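Local coordinates for protein cycloalternan-forming enzyme (Listeria monocytogenes serovar 1/2a, PDB 5F7U) that is a large multidomain member of glycoside hydrolase family 31, with a TIM barrel, flanking beta domains and a family 6 carbohydrate-binding module, at residues E119-V124 / N223-L228. The protein carries 1 engineered substitution. Sequence-based numbering, arbitrary orientation.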
ATOM      1  N   GLU A 119     -26.947 -11.442  22.720  1.00 16.93           N
ATOM      2  CA  GLU A 119     -28.312 -11.495  22.194  1.00 17.32           C
ATOM      3  C   GLU A 119     -28.172 -11.387  20.684  1.00 16.82           C
ATOM      4  O   GLU A 119     -27.304 -10.648  20.190  1.00 16.35           O
ATOM      5  CB  GLU A 119     -29.142 -10.332  22.714  1.00 17.48           C
ATOM      6  CG  GLU A 119     -29.325 -10.335  24.230  1.00 18.29           C
ATOM      7  CD  GLU A 119     -30.123  -9.154  24.753  1.00 18.43           C
ATOM      8  OE1 GLU A 119     -30.411  -8.188  24.000  1.00 18.18           O
ATOM      9  OE2 GLU A 119     -30.454  -9.191  25.952  1.00 19.18           O
ATOM     10  N   TYR A 120     -28.987 -12.139  19.951  1.00 17.37           N
ATOM     11  CA  TYR A 120     -28.885 -12.167  18.492  1.00 17.45           C
ATOM     12  C   TYR A 120     -30.219 -11.850  17.870  1.00 17.32           C
ATOM     13  O   TYR A 120     -31.243 -11.992  18.505  1.00 17.63           O
ATOM     14  CB  TYR A 120     -28.414 -13.535  17.985  1.00 18.50           C
ATOM     15  CG  TYR A 120     -27.063 -13.966  18.502  1.00 19.16           C
ATOM     16  CD1 TYR A 120     -25.895 -13.614  17.808  1.00 19.09           C
ATOM     17  CD2 TYR A 120     -26.945 -14.748  19.671  1.00 20.53           C
ATOM     18  CE1 TYR A 120     -24.642 -14.012  18.263  1.00 19.75           C
ATOM     19  CE2 TYR A 120     -25.693 -15.143  20.140  1.00 20.83           C
ATOM     20  CZ  TYR A 120     -24.556 -14.772  19.423  1.00 20.59           C
ATOM     21  OH  TYR A 120     -23.312 -15.162  19.874  1.00 22.04           O
ATOM     22  N   VAL A 121     -30.187 -11.392  16.623  1.00 17.15           N
ATOM     23  CA  VAL A 121     -31.407 -11.235  15.833  1.00 17.60           C
ATOM     24  C   VAL A 121     -32.002 -12.630  15.641  1.00 18.82           C
ATOM     25  O   VAL A 121     -31.281 -13.572  15.279  1.00 18.98           O
ATOM     26  CB  VAL A 121     -31.114 -10.565  14.463  1.00 17.22           C
ATOM     27  CG1 VAL A 121     -32.340 -10.604  13.570  1.00 17.79           C
ATOM     28  CG2 VAL A 121     -30.660  -9.123  14.658  1.00 16.84           C
ATOM     29  N   GLN A 122     -33.305 -12.752  15.898  1.00 19.95           N
ATOM     30  CA  GLN A 122     -34.041 -13.978  15.599  1.00 21.77           C
ATOM     31  C   GLN A 122     -34.709 -13.856  14.225  1.00 21.57           C
ATOM     32  O   GLN A 122     -34.121 -14.278  13.227  1.00 21.82           O
ATOM     33  CB  GLN A 122     -35.035 -14.326  16.722  1.00 23.41           C
ATOM     34  CG  GLN A 122     -35.950 -15.533  16.452  1.00 26.67           C
ATOM     35  CD  GLN A 122     -35.198 -16.800  16.081  1.00 28.75           C
ATOM     36  OE1 GLN A 122     -34.202 -17.156  16.722  1.00 30.98           O
ATOM     37  NE2 GLN A 122     -35.683 -17.508  15.048  1.00 30.49           N
ATOM     38  N   ASP A 123     -35.907 -13.257  14.180  1.00 21.44           N
ATOM     39  CA  ASP A 123     -36.693 -13.122  12.952  1.00 21.29           C
ATOM     40  C   ASP A 123     -36.922 -11.677  12.532  1.00 20.77           C
ATOM     41  O   ASP A 123     -36.921 -10.774  13.368  1.00 20.46           O
ATOM     42  CB  ASP A 123     -38.081 -13.765  13.142  1.00 22.59           C
ATOM     43  CG  ASP A 123     -38.013 -15.255  13.421  1.00 23.62           C
ATOM     44  OD1 ASP A 123     -37.009 -15.903  13.101  1.00 23.51           O
ATOM     45  OD2 ASP A 123     -38.991 -15.795  13.973  1.00 25.52           O
ATOM     46  N   VAL A 124     -37.160 -11.482  11.235  1.00 20.37           N
ATOM     47  CA  VAL A 124     -37.756 -10.232  10.724  1.00 19.90           C
ATOM     48  C   VAL A 124     -39.266 -10.345  10.918  1.00 20.77           C
ATOM     49  O   VAL A 124     -39.888 -11.265  10.377  1.00 21.59           O
ATOM     50  CB  VAL A 124     -37.432 -10.012   9.227  1.00 19.19           C
ATOM     51  CG1 VAL A 124     -38.101  -8.741   8.695  1.00 18.98           C
ATOM     52  CG2 VAL A 124     -35.920  -9.954   9.012  1.00 18.44           C
ATOM     53  N   ASN A 223     -29.009 -16.577  13.300  1.00 38.19           N
ATOM     54  CA  ASN A 223     -28.598 -15.924  14.571  1.00 35.85           C
ATOM     55  C   ASN A 223     -27.132 -15.446  14.483  1.00 32.33           C
ATOM     56  O   ASN A 223     -26.311 -15.616  15.397  1.00 32.98           O
ATOM     57  CB  ASN A 223     -28.832 -16.841  15.774  1.00 36.87           C
ATOM     58  CG  ASN A 223     -30.264 -17.312  15.864  1.00 39.45           C
ATOM     59  OD1 ASN A 223     -31.203 -16.516  15.756  1.00 39.11           O
ATOM     60  ND2 ASN A 223     -30.443 -18.621  16.034  1.00 40.75           N
ATOM     61  N   SER A 224     -26.803 -14.884  13.330  1.00 29.36           N
ATOM     62  CA  SER A 224     -25.423 -14.548  13.048  1.00 25.17           C
ATOM     63  C   SER A 224     -25.109 -13.169  13.648  1.00 22.04           C
ATOM     64  O   SER A 224     -23.984 -12.905  14.091  1.00 20.77           O
ATOM     65  CB  SER A 224     -25.201 -14.594  11.533  1.00 26.26           C
ATOM     66  OG  SER A 224     -25.936 -13.570  10.873  1.00 28.53           O
ATOM     67  N   LEU A 225     -26.130 -12.315  13.712  1.00 19.80           N
ATOM     68  CA  LEU A 225     -25.942 -10.912  14.015  1.00 17.43           C
ATOM     69  C   LEU A 225     -26.362 -10.616  15.447  1.00 16.77           C
ATOM     70  O   LEU A 225     -27.511 -10.852  15.823  1.00 17.27           O
ATOM     71  CB  LEU A 225     -26.791 -10.088  13.031  1.00 17.74           C
ATOM     72  CG  LEU A 225     -26.867  -8.567  13.118  1.00 17.26           C
ATOM     73  CD1 LEU A 225     -25.483  -7.929  13.025  1.00 16.22           C
ATOM     74  CD2 LEU A 225     -27.775  -8.097  11.998  1.00 18.30           C
ATOM     75  N   GLY A 226     -25.424 -10.096  16.234  1.00 15.65           N
ATOM     76  CA  GLY A 226     -25.650  -9.987  17.674  1.00 15.08           C
ATOM     77  C   GLY A 226     -24.915  -8.871  18.379  1.00 14.11           C
ATOM     78  O   GLY A 226     -24.063  -8.200  17.789  1.00 13.34           O
ATOM     79  N   TRP A 227     -25.258  -8.685  19.647  1.00 14.09           N
ATOM     80  CA  TRP A 227     -24.690  -7.626  20.484  1.00 13.72           C
ATOM     81  C   TRP A 227     -24.552  -8.204  21.897  1.00 14.13           C
ATOM     82  O   TRP A 227     -25.326  -9.100  22.310  1.00 14.87           O
ATOM     83  CB  TRP A 227     -25.573  -6.364  20.483  1.00 14.06           C
ATOM     84  CG  TRP A 227     -27.007  -6.657  20.826  1.00 14.94           C
ATOM     85  CD1 TRP A 227     -27.596  -6.555  22.058  1.00 15.53           C
ATOM     86  CD2 TRP A 227     -28.005  -7.167  19.941  1.00 15.61           C
ATOM     87  NE1 TRP A 227     -28.913  -6.948  21.983  1.00 16.59           N
ATOM     88  CE2 TRP A 227     -29.190  -7.330  20.697  1.00 16.71           C
ATOM     89  CE3 TRP A 227     -28.024  -7.486  18.569  1.00 15.63           C
ATOM     90  CZ2 TRP A 227     -30.390  -7.810  20.129  1.00 17.85           C
ATOM     91  CZ3 TRP A 227     -29.210  -7.968  18.006  1.00 16.65           C
ATOM     92  CH2 TRP A 227     -30.379  -8.129  18.791  1.00 17.81           C
ATOM     93  N   LEU A 228     -23.571  -7.684  22.626  1.00 13.96           N
ATOM     94  CA  LEU A 228     -23.202  -8.172  23.954  1.00 14.46           C
ATOM     95  C   LEU A 228     -23.670  -7.143  24.980  1.00 14.83           C
ATOM     96  O   LEU A 228     -23.228  -6.006  24.955  1.00 14.91           O
ATOM     97  CB  LEU A 228     -21.676  -8.364  23.997  1.00 14.27           C
ATOM     98  CG  LEU A 228     -21.070  -8.854  25.301  1.00 15.09           C
ATOM     99  CD1 LEU A 228     -21.564 -10.253  25.633  1.00 15.97           C
ATOM    100  CD2 LEU A 228     -19.550  -8.841  25.170  1.00 15.05           C
TER
HETATM  101  O   HOH W   1     -31.181 -14.939  12.534  1.00 27.92           O
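Trp227 sets CG between its backbone N and carbonyl carbon (chi1 52°), which lays the indole over the backbone of Glu119 and Tyr120, while Glu119 holds CG anti to its own carbonyl carbon with the chain extended beyond. Trp227 NE1 thereby donates to Glu119 OE1 at 2.8 Å. The bond is bent (141° at the hydrogen) and meets OE1 on its anti side, tilted out of the carboxylate plane, which stands 82° from the ring. Glutamate suits the place because its other oxygen, OE2, forms a salt bridge with Lys88, so the buried acid meets both a cation and an N-H. The wide indole also covers backbone: Glu119 O sits 3.5 Å above the Trp227 ring, over its centre, while Val121 CG2 meets the ring edge in plane, 3.8 Å from Trp227 CZ3.

Beneath these side chains, strands 106-129 and 214-229 run antiparallel, the second belonging to the galactose mutarotase-like beta domain that precedes the TIM barrel in family 31 enzymes. Glu119 N donates to Trp227 O and Trp227 N to Glu119 O, each 2.9 Å. At the next, non-hydrogen-bonded pair, Gly226, having no side chain, leaves room for the Tyr120 ring, with Tyr120 CD1 3.6 Å from Gly226 CA. Val121 N then donates to Leu225 O (2.8 Å), almost straight. Before Gly226 the second segment is a loop, where a water accepts from Asn223 N and lies within bonding distance of Val121 O.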